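Local coordinates for protein metallocarboxypeptidase (Trypanosoma cruzi, PDB 3DWC) that probably releases C-terminal amino acids other than proline from peptides, as a metal-dependent carboxypeptidase of the M32 family, at residues A44-A47 / E48-H52; K117-E121 / K122-A126; S301-E305 / M306-R310; G375-E378 / A379-P383; R493-L496 / E497-R501. All blocks are in the same frame, centred on the assembly; numbering follows the deposited sequence.

Contact 1: residues A44-A47 / E48-H52; sequences AAMA and ELQLH
Between Ala44 and Leu51 the backbone runs as a regular alpha-helix, each N-H of Glu48 to Leu51 bonding to the carbonyl four residues earlier. These are consecutive turns of helix 39-57, which packs on helix 3-32 and lines the contact with the second subunit. The bond from Gln50 N to Met46 O is 2.9 Å long and nearly straight, with an N-H...O angle of 168°, whereas Leu51 N reaches Ala47 O at 3.0 Å with more bend. Side chains add little across the turn, as three of the four residues of 44-47 are alanines. Met46 and Gln50, one turn apart, come closest to an exchange: Met46 CB lies 4.3 Å from Gln50 NE2, a loose approach. Met46 itself is turned to Ala26 and Asp27 of helix 3-32 and to Met22 of the second subunit, while Leu49 fills in against Met22 of its own chain. Ala44 and Glu48 share a partner, Arg18 of the second subunit; Ala45 packs on His21 of that subunit, and His52 stacks its ring on His52 there. Gln50 runs extended back alongside the preceding turn: CG stands beside its own backbone N (chi1 -68°), and this brings Gln50 CG to 3.1 Å from Met46 O.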
# COMPACT_ATOMS: atom_id res chain seq x y z
N ALA B 44 12.57 2.67 -6.91
CA ALA B 44 12.94 1.84 -8.08
C ALA B 44 11.69 1.22 -8.77
O ALA B 44 11.54 1.22 -10.01
CB ALA B 44 13.94 0.80 -7.68
N ALA B 45 10.73 0.79 -7.96
CA ALA B 45 9.53 0.14 -8.47
C ALA B 45 8.59 1.15 -9.11
O ALA B 45 8.06 0.91 -10.19
CB ALA B 45 8.84 -0.62 -7.36
N MET B 46 8.36 2.27 -8.44
CA MET B 46 7.61 3.37 -8.99
C MET B 46 8.18 3.88 -10.32
O MET B 46 7.45 4.09 -11.26
CB MET B 46 7.54 4.47 -7.94
CG MET B 46 6.59 4.06 -6.81
SD MET B 46 6.42 5.27 -5.51
CE MET B 46 5.47 6.57 -6.30
N ALA B 47 9.51 3.99 -10.42
CA ALA B 47 10.18 4.45 -11.63
C ALA B 47 9.96 3.53 -12.79
O ALA B 47 9.80 3.98 -13.92
CB ALA B 47 11.72 4.60 -11.41
N GLU B 48 10.09 2.23 -12.53
CA GLU B 48 9.91 1.24 -13.58
C GLU B 48 8.47 1.26 -14.10
O GLU B 48 8.23 1.23 -15.29
CB GLU B 48 10.28 -0.17 -13.09
CG GLU B 48 10.30 -1.20 -14.21
CD GLU B 48 11.34 -0.90 -15.28
OE1 GLU B 48 11.02 -0.97 -16.48
OE2 GLU B 48 12.46 -0.55 -14.96
N LEU B 49 7.52 1.36 -13.20
CA LEU B 49 6.10 1.41 -13.62
C LEU B 49 5.75 2.73 -14.36
O LEU B 49 5.04 2.71 -15.36
CB LEU B 49 5.16 1.22 -12.43
CG LEU B 49 3.88 0.34 -12.60
CD1 LEU B 49 2.87 0.66 -11.54
CD2 LEU B 49 3.25 0.43 -13.98
N GLN B 50 6.26 3.85 -13.87
CA GLN B 50 6.15 5.14 -14.56
C GLN B 50 6.68 5.00 -15.97
O GLN B 50 6.06 5.48 -16.89
CB GLN B 50 6.90 6.28 -13.82
CG GLN B 50 6.30 6.70 -12.45
CD GLN B 50 7.23 7.56 -11.51
OE1 GLN B 50 8.38 7.85 -11.81
NE2 GLN B 50 6.69 7.92 -10.34
N LEU B 51 7.84 4.35 -16.13
CA LEU B 51 8.43 4.11 -17.46
C LEU B 51 7.45 3.40 -18.41
O LEU B 51 7.22 3.84 -19.55
CB LEU B 51 9.71 3.30 -17.33
CG LEU B 51 10.77 3.31 -18.42
CD1 LEU B 51 11.86 2.33 -18.09
CD2 LEU B 51 10.18 2.94 -19.74
N HIS B 52 6.83 2.33 -17.93
CA HIS B 52 5.93 1.53 -18.75
C HIS B 52 4.73 2.39 -19.16
O HIS B 52 4.35 2.43 -20.32
CB HIS B 52 5.51 0.26 -18.00
CG HIS B 52 4.64 -0.65 -18.81
ND1 HIS B 52 5.03 -1.17 -20.02
CD2 HIS B 52 3.38 -1.11 -18.60
CE1 HIS B 52 4.06 -1.91 -20.52
NE2 HIS B 52 3.04 -1.89 -19.67

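Contact 2: residues K117-E121 / K122-A126; sequences KTCRE and KNDFA
Helix 99-122 ends here in a Schellman motif: the helical backbone of 117-121 runs on through Lys122, then Asn123 takes a positive phi of 69° and the chain turns off toward helix 125-147. Two bonds back into the last turn define the ending. Asp124 N reaches over to Cys119 O at 2.9 Å, and the bond is nearly straight at 167°. Inside that loop Asn123 N bonds to Arg120 O at 3.2 Å, the donor standing above the carbonyl plane. Lys122 N bonds to Thr118 O at 2.9 Å and makes a weak second bond to Cys119 O, so the Cys119 carbonyl takes part in both the last helical turn and the exit from it.

On the outer surface, Thr118 and Lys122 lie alongside one another and point the same way. Thr118 CG2, anti to its backbone nitrogen, rests 3.9 Å from Lys122 CD, so the methyl meets the aliphatic part of the lysine, while Thr118 OG1 is bonded to Gln114 O within the helix. On the buried side, the side chain of Cys119 meets the backbone of Asp124, with SG 3.4 Å from Asp124 O. The Asn123 amide turns away from the helix to bond with Lys403 N and Gly400 O, and Lys403 NZ takes up Glu121 O. The final carbonyls and the turning residue are therefore provided for partly by the capping turn and partly by the 400-403 loop, which ties this helix end to a distant part of the chain.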
# COMPACT_ATOMS: atom_id res chain seq x y z
N LYS B 117 16.80 22.45 -0.09
CA LYS B 117 16.49 22.06 1.27
C LYS B 117 17.53 22.61 2.28
O LYS B 117 17.15 23.21 3.30
CB LYS B 117 16.38 20.54 1.35
CG LYS B 117 15.70 20.02 2.60
CD LYS B 117 15.52 18.48 2.60
CE LYS B 117 16.84 17.70 2.68
NZ LYS B 117 17.58 17.83 3.98
N THR B 118 18.82 22.45 1.98
CA THR B 118 19.89 22.88 2.87
C THR B 118 20.06 24.40 2.89
O THR B 118 20.17 25.00 3.96
CB THR B 118 21.27 22.23 2.50
OG1 THR B 118 21.11 20.83 2.25
CG2 THR B 118 22.28 22.42 3.64
N CYS B 119 20.10 25.02 1.70
CA CYS B 119 20.20 26.48 1.58
C CYS B 119 19.07 27.18 2.33
O CYS B 119 19.29 28.17 3.06
CB CYS B 119 20.14 26.91 0.12
SG CYS B 119 21.62 26.60 -0.84
N ARG B 120 17.85 26.69 2.12
CA ARG B 120 16.70 27.16 2.88
C ARG B 120 16.99 27.14 4.37
O ARG B 120 16.82 28.15 5.05
CB ARG B 120 15.48 26.28 2.59
CG ARG B 120 14.21 26.69 3.33
CD ARG B 120 13.58 25.49 4.03
NE ARG B 120 12.17 25.35 3.69
CZ ARG B 120 11.43 24.27 3.93
NH1 ARG B 120 11.94 23.20 4.53
NH2 ARG B 120 10.16 24.27 3.55
N GLU B 121 17.42 25.98 4.87
CA GLU B 121 17.69 25.81 6.30
C GLU B 121 18.80 26.73 6.80
O GLU B 121 18.83 27.10 7.98
CB GLU B 121 18.05 24.35 6.60
CG GLU B 121 18.00 24.01 8.10
CD GLU B 121 17.73 22.54 8.38
OE1 GLU B 121 17.74 21.72 7.43
OE2 GLU B 121 17.51 22.20 9.56
N LYS B 122 19.70 27.12 5.90
CA LYS B 122 20.83 27.98 6.24
C LYS B 122 20.67 29.47 5.88
O LYS B 122 21.52 30.27 6.22
CB LYS B 122 22.09 27.41 5.58
CG LYS B 122 22.60 26.14 6.27
CD LYS B 122 23.72 25.49 5.47
CE LYS B 122 24.57 24.55 6.33
NZ LYS B 122 25.22 25.25 7.48
N ASN B 123 19.56 29.83 5.21
CA ASN B 123 19.31 31.22 4.78
C ASN B 123 20.26 31.69 3.65
O ASN B 123 20.63 32.87 3.59
CB ASN B 123 19.36 32.19 5.98
CG ASN B 123 18.62 33.51 5.72
OD1 ASN B 123 17.97 33.71 4.68
ND2 ASN B 123 18.74 34.43 6.66
N ASP B 124 20.60 30.78 2.75
CA ASP B 124 21.68 30.99 1.78
C ASP B 124 21.18 31.00 0.34
O ASP B 124 21.19 29.98 -0.36
CB ASP B 124 22.73 29.89 1.94
CG ASP B 124 24.02 30.18 1.17
OD1 ASP B 124 24.35 31.38 0.96
OD2 ASP B 124 24.72 29.22 0.79
N PHE B 125 20.75 32.17 -0.12
CA PHE B 125 20.16 32.29 -1.45
C PHE B 125 21.25 32.18 -2.51
O PHE B 125 21.04 31.59 -3.58
CB PHE B 125 19.44 33.61 -1.62
CG PHE B 125 18.90 33.81 -3.00
CD1 PHE B 125 17.71 33.20 -3.38
CD2 PHE B 125 19.59 34.58 -3.92
CE1 PHE B 125 17.22 33.37 -4.65
CE2 PHE B 125 19.10 34.75 -5.21
CZ PHE B 125 17.92 34.16 -5.57
N ALA B 126 22.38 32.79 -2.20
CA ALA B 126 23.61 32.76 -3.02
C ALA B 126 24.13 31.35 -3.39
O ALA B 126 24.61 31.14 -4.51
CB ALA B 126 24.67 33.53 -2.33

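Contact 3: residues S301-E305 / M306-R310; sequences SLFAE and MQIGR
Glu305 and Arg310 lie side by side, the extended glutamate (chi1 -170°, CG opposite the backbone nitrogen) reaching along the arginine to form a salt bridge of 2.9 Å between OE2 and NH1. The oxygen is met nearly along its C-O axis, but the carboxylate and guanidinium planes are turned 47° apart, and OE2 lies 34° out of the guanidinium plane. Met306 bends at chi2 to run beside the glutamate, its SD coming in at the edge of the Arg310 guanidinium. Nearer the backbone, Met306 CG packs 3.7 Å from Leu302 CD2, the two side chains lying alongside each other. This is the last part of helix 294-309, whose Glu298 binds cobalt with His267 and His271. Glu305 OE1 bonds to His267 ND1, which makes Glu305 a second-shell residue, placed to orient that ligand, and Arg310 in turn holds its other oxygen. The helix widens here into pi-type turns: Leu302 O accepts from both Met306 N and Gln307 N, and Gly309 N reaches Ala304 O at 2.7 Å. Phe303 and Ile308, five residues apart, meet obliquely, with Phe303 CE2 4.0 Å from Ile308 CD1. Beyond them the phenyl ring packs on Leu433 and Met434 of helix 421-441.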
# COMPACT_ATOMS: atom_id res chain seq x y z
N SER B 301 -11.94 21.82 -1.94
CA SER B 301 -11.37 21.77 -0.60
C SER B 301 -11.73 23.03 0.19
O SER B 301 -12.03 23.00 1.41
CB SER B 301 -9.86 21.62 -0.71
OG SER B 301 -9.37 22.63 -1.54
N LEU B 302 -11.65 24.16 -0.48
CA LEU B 302 -11.86 25.46 0.17
C LEU B 302 -13.32 25.80 0.36
O LEU B 302 -13.69 26.56 1.26
CB LEU B 302 -11.12 26.56 -0.56
CG LEU B 302 -9.59 26.42 -0.50
CD1 LEU B 302 -8.93 27.48 -1.39
CD2 LEU B 302 -9.05 26.50 0.90
N PHE B 303 -14.17 25.24 -0.44
CA PHE B 303 -15.60 25.30 -0.15
C PHE B 303 -15.89 24.66 1.22
O PHE B 303 -16.58 25.25 2.07
CB PHE B 303 -16.34 24.59 -1.27
CG PHE B 303 -17.82 24.77 -1.21
CD1 PHE B 303 -18.43 25.76 -1.92
CD2 PHE B 303 -18.59 23.92 -0.44
CE1 PHE B 303 -19.82 25.91 -1.88
CE2 PHE B 303 -19.98 24.01 -0.42
CZ PHE B 303 -20.60 25.03 -1.13
N ALA B 304 -15.30 23.49 1.45
CA ALA B 304 -15.42 22.80 2.72
C ALA B 304 -14.78 23.58 3.84
O ALA B 304 -15.42 23.92 4.83
CB ALA B 304 -14.80 21.32 2.65
N GLU B 305 -13.50 23.85 3.71
CA GLU B 305 -12.75 24.52 4.72
C GLU B 305 -13.18 25.93 4.99
O GLU B 305 -13.43 26.29 6.14
CB GLU B 305 -11.25 24.50 4.39
CG GLU B 305 -10.44 24.95 5.52
CD GLU B 305 -9.01 25.30 5.18
OE1 GLU B 305 -8.53 25.03 4.08
OE2 GLU B 305 -8.38 25.87 6.07
N MET B 306 -13.25 26.75 3.93
CA MET B 306 -13.40 28.20 4.12
C MET B 306 -14.84 28.63 4.13
O MET B 306 -15.27 29.39 5.00
CB MET B 306 -12.62 28.99 3.06
CG MET B 306 -11.11 28.71 3.02
SD MET B 306 -10.40 29.13 4.61
CE MET B 306 -8.63 29.17 4.30
N GLN B 307 -15.61 28.13 3.18
CA GLN B 307 -16.99 28.55 3.03
C GLN B 307 -17.89 27.96 4.11
O GLN B 307 -18.82 28.63 4.55
CB GLN B 307 -17.52 28.25 1.63
CG GLN B 307 -16.84 29.03 0.50
CD GLN B 307 -17.02 30.54 0.60
OE1 GLN B 307 -16.13 31.30 0.25
NE2 GLN B 307 -18.19 30.97 1.02
N ILE B 308 -17.61 26.74 4.54
CA ILE B 308 -18.35 26.12 5.61
C ILE B 308 -17.53 26.16 6.90
O ILE B 308 -17.94 26.72 7.92
CB ILE B 308 -18.75 24.66 5.28
CG1 ILE B 308 -19.64 24.63 4.04
CG2 ILE B 308 -19.44 23.98 6.53
CD1 ILE B 308 -19.92 23.26 3.49
N GLY B 309 -16.36 25.55 6.83
CA GLY B 309 -15.48 25.35 8.01
C GLY B 309 -15.13 26.52 8.90
O GLY B 309 -15.06 26.37 10.13
N ARG B 310 -14.89 27.69 8.32
CA ARG B 310 -14.52 28.88 9.09
C ARG B 310 -15.68 29.84 9.28
O ARG B 310 -15.47 30.99 9.72
CB ARG B 310 -13.37 29.61 8.37
CG ARG B 310 -12.08 28.70 8.34
CD ARG B 310 -10.89 29.49 8.14
NE ARG B 310 -9.70 28.71 7.80
CZ ARG B 310 -8.75 28.35 8.67
NH1 ARG B 310 -7.66 27.70 8.23
NH2 ARG B 310 -8.88 28.61 9.98

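Contact 4: residues G375-E378 / A379-P383; sequences GNIE and AEEVP
Glu381 reaches back across Glu378 and accepts its backbone N-H, Glu378 N to Glu381 OE1 being 3.1 Å with an N-H...O angle of 145°. The amide meets that oxygen from above the carboxylate plane. In return Glu381 N bonds to Glu378 O at 2.6 Å, a short and nearly straight bond, so each of the two residues gives its N-H to the other. The reach of the acid depends on its extended chain beyond CG (chi2 178°), which also sets OE1 3.5 Å from Ile377 CA. The second oxygen of Glu381 forms a salt bridge with Arg384, three residues on, in the first turn of helix 382-394, and this should help fix the rotation of the carboxylate.

A little further out, Glu380 bends at chi2 and brings OE2 to 3.6 Å from Glu378 CB. The carboxylates of Glu378 and Glu380 remain apart, and Glu378 is drawn instead into a long, weak ion pair with Arg140. Beneath the turn lies an apolar layer: Ile377 and Val382 both touch Leu372 of helix 358-374, Ala379 sits on Leu129 and Leu132 of helix 125-147, and Pro383 on Phe125. Gly375, with positive phi, ends helix 358-374 in a Schellman motif, from which the chain leads directly into this turn.

The grip of the Glu381 carboxylate on the Glu378 N-H is one half of a capping box; the return bond uses the backbone carbonyl of Glu378 instead of its side chain, closing a tight i to i+3 turn that leads through 3-10 segment 380-381 into helix 382-394.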
# COMPACT_ATOMS: atom_id res chain seq x y z
N GLY B 375 11.25 37.39 -18.89
CA GLY B 375 12.54 38.07 -18.97
C GLY B 375 12.59 39.40 -18.22
O GLY B 375 13.65 40.03 -18.17
N ASN B 376 11.47 39.85 -17.66
CA ASN B 376 11.45 41.12 -16.92
C ASN B 376 12.40 41.12 -15.74
O ASN B 376 12.93 42.16 -15.37
CB ASN B 376 10.05 41.47 -16.43
CG ASN B 376 9.19 42.10 -17.51
OD1 ASN B 376 9.15 43.32 -17.65
ND2 ASN B 376 8.51 41.27 -18.30
N ILE B 377 12.61 39.97 -15.12
CA ILE B 377 13.56 39.85 -14.03
C ILE B 377 14.32 38.56 -14.16
O ILE B 377 13.90 37.65 -14.88
CB ILE B 377 12.86 39.92 -12.62
CG1 ILE B 377 11.92 38.72 -12.40
CG2 ILE B 377 12.13 41.26 -12.44
CD1 ILE B 377 11.14 38.77 -11.13
N GLU B 378 15.43 38.49 -13.45
CA GLU B 378 16.29 37.32 -13.47
C GLU B 378 16.39 36.74 -12.06
O GLU B 378 16.26 37.47 -11.08
CB GLU B 378 17.69 37.71 -13.96
CG GLU B 378 17.73 38.24 -15.39
CD GLU B 378 17.43 37.17 -16.43
OE1 GLU B 378 17.69 35.98 -16.13
OE2 GLU B 378 16.96 37.51 -17.54
N ALA B 379 16.63 35.43 -11.98
CA ALA B 379 16.83 34.76 -10.70
C ALA B 379 17.51 35.68 -9.67
O ALA B 379 17.04 35.81 -8.53
CB ALA B 379 17.64 33.49 -10.90
N GLU B 380 18.59 36.33 -10.10
CA GLU B 380 19.36 37.31 -9.32
C GLU B 380 18.51 38.23 -8.44
O GLU B 380 18.88 38.54 -7.31
CB GLU B 380 20.17 38.22 -10.27
CG GLU B 380 21.52 37.70 -10.75
CD GLU B 380 21.44 36.62 -11.86
OE1 GLU B 380 22.53 36.31 -12.42
OE2 GLU B 380 20.34 36.09 -12.15
N GLU B 381 17.38 38.67 -9.00
CA GLU B 381 16.58 39.75 -8.46
C GLU B 381 15.42 39.29 -7.58
O GLU B 381 14.71 40.12 -7.01
CB GLU B 381 16.04 40.58 -9.62
CG GLU B 381 17.15 41.06 -10.58
CD GLU B 381 16.62 41.85 -11.78
OE1 GLU B 381 16.56 41.27 -12.88
OE2 GLU B 381 16.27 43.04 -11.63
N VAL B 382 15.23 37.97 -7.49
CA VAL B 382 14.06 37.41 -6.79
C VAL B 382 13.93 37.92 -5.36
O VAL B 382 12.85 38.40 -4.99
CB VAL B 382 14.03 35.86 -6.84
CG1 VAL B 382 12.94 35.29 -5.88
CG2 VAL B 382 13.80 35.38 -8.27
N PRO B 383 15.00 37.84 -4.55
CA PRO B 383 14.95 38.34 -3.17
C PRO B 383 14.52 39.78 -3.02
O PRO B 383 13.69 40.11 -2.16
CB PRO B 383 16.39 38.17 -2.69
CG PRO B 383 16.90 37.03 -3.50
CD PRO B 383 16.32 37.26 -4.85

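Contact 5: residues R493-L496 / E497-R501; sequences RRHL and ERRYR. With SO4 (sulfate ion), chain V.
Arg493 and Glu497, one turn apart, come together at an angle, their guanidinium and carboxylate planes 69° apart. Arg493 NE bonds to Glu497 OE1 at 3.0 Å, approaching from above the carboxylate plane while the oxygen lies at the edge of the guanidinium. The arginine is fully extended, with CG opposite its backbone nitrogen (chi1 -179°), and this carries NE alongside the acid. A water bonded to the same OE1 and weakly to Arg493 NH2 fills the corner, and Arg501 NH2, at 3.6 Å from OE1, completes a salt-bridge network on one flank of helix 490-501. This flank faces helix 168-196, where Trp181 and Leu185 pack on Arg493 and Glu497.

His495 and Arg499 are set differently: the imidazole is edge-on, with CE1 3.3 Å above the centre of the guanidinium face and the two planes 71° apart. Glu355 fixes both, bonding to His495 NE2 and forming a salt bridge with Arg499 NH2, and it also bonds to Tyr500 OH. Tyr500 CE2 lies 4.1 Å from Leu496 CD2. Arg494 and Arg498 run side by side with their guanidinium planes nearly parallel, and Arg494 CG sits 3.5 Å over one face of the Arg498 guanidinium, offset toward its rim. The Arg494 guanidinium ends at a sulfate, probably from the crystallisation liquor, which NH2 holds through O4 at 3.0 Å.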
# COMPACT_ATOMS: atom_id res chain seq x y z
N ARG B 493 -14.00 38.60 -3.41
CA ARG B 493 -13.94 39.91 -2.78
C ARG B 493 -15.11 40.16 -1.80
O ARG B 493 -14.89 40.61 -0.69
CB ARG B 493 -13.94 41.01 -3.89
CG ARG B 493 -13.87 42.42 -3.36
CD ARG B 493 -13.95 43.50 -4.47
NE ARG B 493 -13.76 44.81 -3.86
CZ ARG B 493 -13.52 45.96 -4.49
NH1 ARG B 493 -13.46 46.05 -5.81
NH2 ARG B 493 -13.35 47.04 -3.77
N ARG B 494 -16.34 39.94 -2.24
CA ARG B 494 -17.52 40.13 -1.39
C ARG B 494 -17.53 39.20 -0.21
O ARG B 494 -17.97 39.61 0.86
CB ARG B 494 -18.82 39.87 -2.16
CG ARG B 494 -19.51 41.07 -2.57
CD ARG B 494 -19.38 41.30 -3.95
NE ARG B 494 -20.10 40.32 -4.76
CZ ARG B 494 -20.47 40.56 -6.01
NH1 ARG B 494 -20.23 41.76 -6.54
NH2 ARG B 494 -21.09 39.63 -6.73
N HIS B 495 -17.11 37.96 -0.41
CA HIS B 495 -16.92 36.98 0.71
C HIS B 495 -15.92 37.50 1.76
O HIS B 495 -16.20 37.49 2.97
CB HIS B 495 -16.38 35.65 0.19
CG HIS B 495 -15.86 34.73 1.27
ND1 HIS B 495 -16.70 34.11 2.17
CD2 HIS B 495 -14.61 34.30 1.57
CE1 HIS B 495 -15.99 33.39 3.01
NE2 HIS B 495 -14.71 33.49 2.67
N LEU B 496 -14.75 37.93 1.30
CA LEU B 496 -13.73 38.45 2.23
C LEU B 496 -14.15 39.73 2.95
O LEU B 496 -13.92 39.86 4.14
CB LEU B 496 -12.35 38.60 1.53
CG LEU B 496 -11.65 37.30 1.04
CD1 LEU B 496 -10.46 37.62 0.19
CD2 LEU B 496 -11.27 36.30 2.18
N GLU B 497 -14.73 40.69 2.24
CA GLU B 497 -15.31 41.92 2.82
C GLU B 497 -16.38 41.67 3.88
O GLU B 497 -16.32 42.24 4.99
CB GLU B 497 -15.93 42.79 1.71
CG GLU B 497 -14.91 43.44 0.80
CD GLU B 497 -15.55 44.18 -0.38
OE1 GLU B 497 -14.84 44.93 -1.03
OE2 GLU B 497 -16.75 44.01 -0.68
N ARG B 498 -17.33 40.80 3.55
CA ARG B 498 -18.40 40.45 4.45
C ARG B 498 -17.96 39.74 5.70
O ARG B 498 -18.51 39.99 6.77
CB ARG B 498 -19.46 39.59 3.74
CG ARG B 498 -20.25 40.40 2.72
CD ARG B 498 -21.13 39.55 1.79
NE ARG B 498 -21.69 40.41 0.74
CZ ARG B 498 -22.29 39.95 -0.37
NH1 ARG B 498 -22.42 38.66 -0.60
NH2 ARG B 498 -22.76 40.80 -1.27
N ARG B 499 -16.99 38.85 5.56
CA ARG B 499 -16.54 38.07 6.67
C ARG B 499 -15.59 38.91 7.54
O ARG B 499 -15.80 38.99 8.74
CB ARG B 499 -15.89 36.80 6.18
CG ARG B 499 -15.18 36.03 7.29
CD ARG B 499 -14.82 34.63 6.86
NE ARG B 499 -15.98 33.76 6.68
CZ ARG B 499 -15.92 32.52 6.24
NH1 ARG B 499 -17.03 31.77 6.14
NH2 ARG B 499 -14.74 32.00 5.93
N TYR B 500 -14.57 39.54 6.93
CA TYR B 500 -13.53 40.19 7.73
C TYR B 500 -13.75 41.67 8.05
O TYR B 500 -13.35 42.16 9.11
CB TYR B 500 -12.15 39.92 7.13
CG TYR B 500 -11.84 38.44 7.22
CD1 TYR B 500 -11.41 37.87 8.41
CD2 TYR B 500 -12.06 37.59 6.14
CE1 TYR B 500 -11.15 36.52 8.50
CE2 TYR B 500 -11.82 36.22 6.22
CZ TYR B 500 -11.39 35.70 7.41
OH TYR B 500 -11.16 34.35 7.54
N ARG B 501 -14.35 42.38 7.12
CA ARG B 501 -14.53 43.79 7.26
C ARG B 501 -15.87 44.07 7.94
O ARG B 501 -15.98 44.99 8.75
CB ARG B 501 -14.42 44.45 5.89
CG ARG B 501 -14.39 45.96 5.93
CD ARG B 501 -15.62 46.51 5.34
NE ARG B 501 -15.51 46.68 3.91
CZ ARG B 501 -16.49 46.46 3.03
NH1 ARG B 501 -17.68 45.95 3.35
NH2 ARG B 501 -16.25 46.71 1.76
S SO4 V . -20.18 41.21 -10.09
O1 SO4 V . -21.44 41.94 -10.27
O2 SO4 V . -19.40 41.24 -11.33
O3 SO4 V . -19.38 41.91 -9.08
O4 SO4 V . -20.49 39.83 -9.64
O HOH W 1 -12.96 46.54 -0.41

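How the contacts relate
All five contacts are local and follow one another along the chain, so none nests in or crosses another. Contact 1 lies within helix 39-57, at the subunit interface. Contact 2 closes the turn between helices 99-122 and 125-147, and contact 4 the one between 358-374 and 382-394. These two meet in space, where Phe125 CZ packs 3.6 Å from Pro383 CD. Contact 3 closes the end of the helix carrying a metal ligand, and contact 5 lies on helix 490-501 near the C terminus. They are linked by a probable hydrogen bond from Arg499 NH2 to Met306 O. Contacts 1 and 5 lie on opposite sides of the chain's centre, their own centres about 47 Å apart.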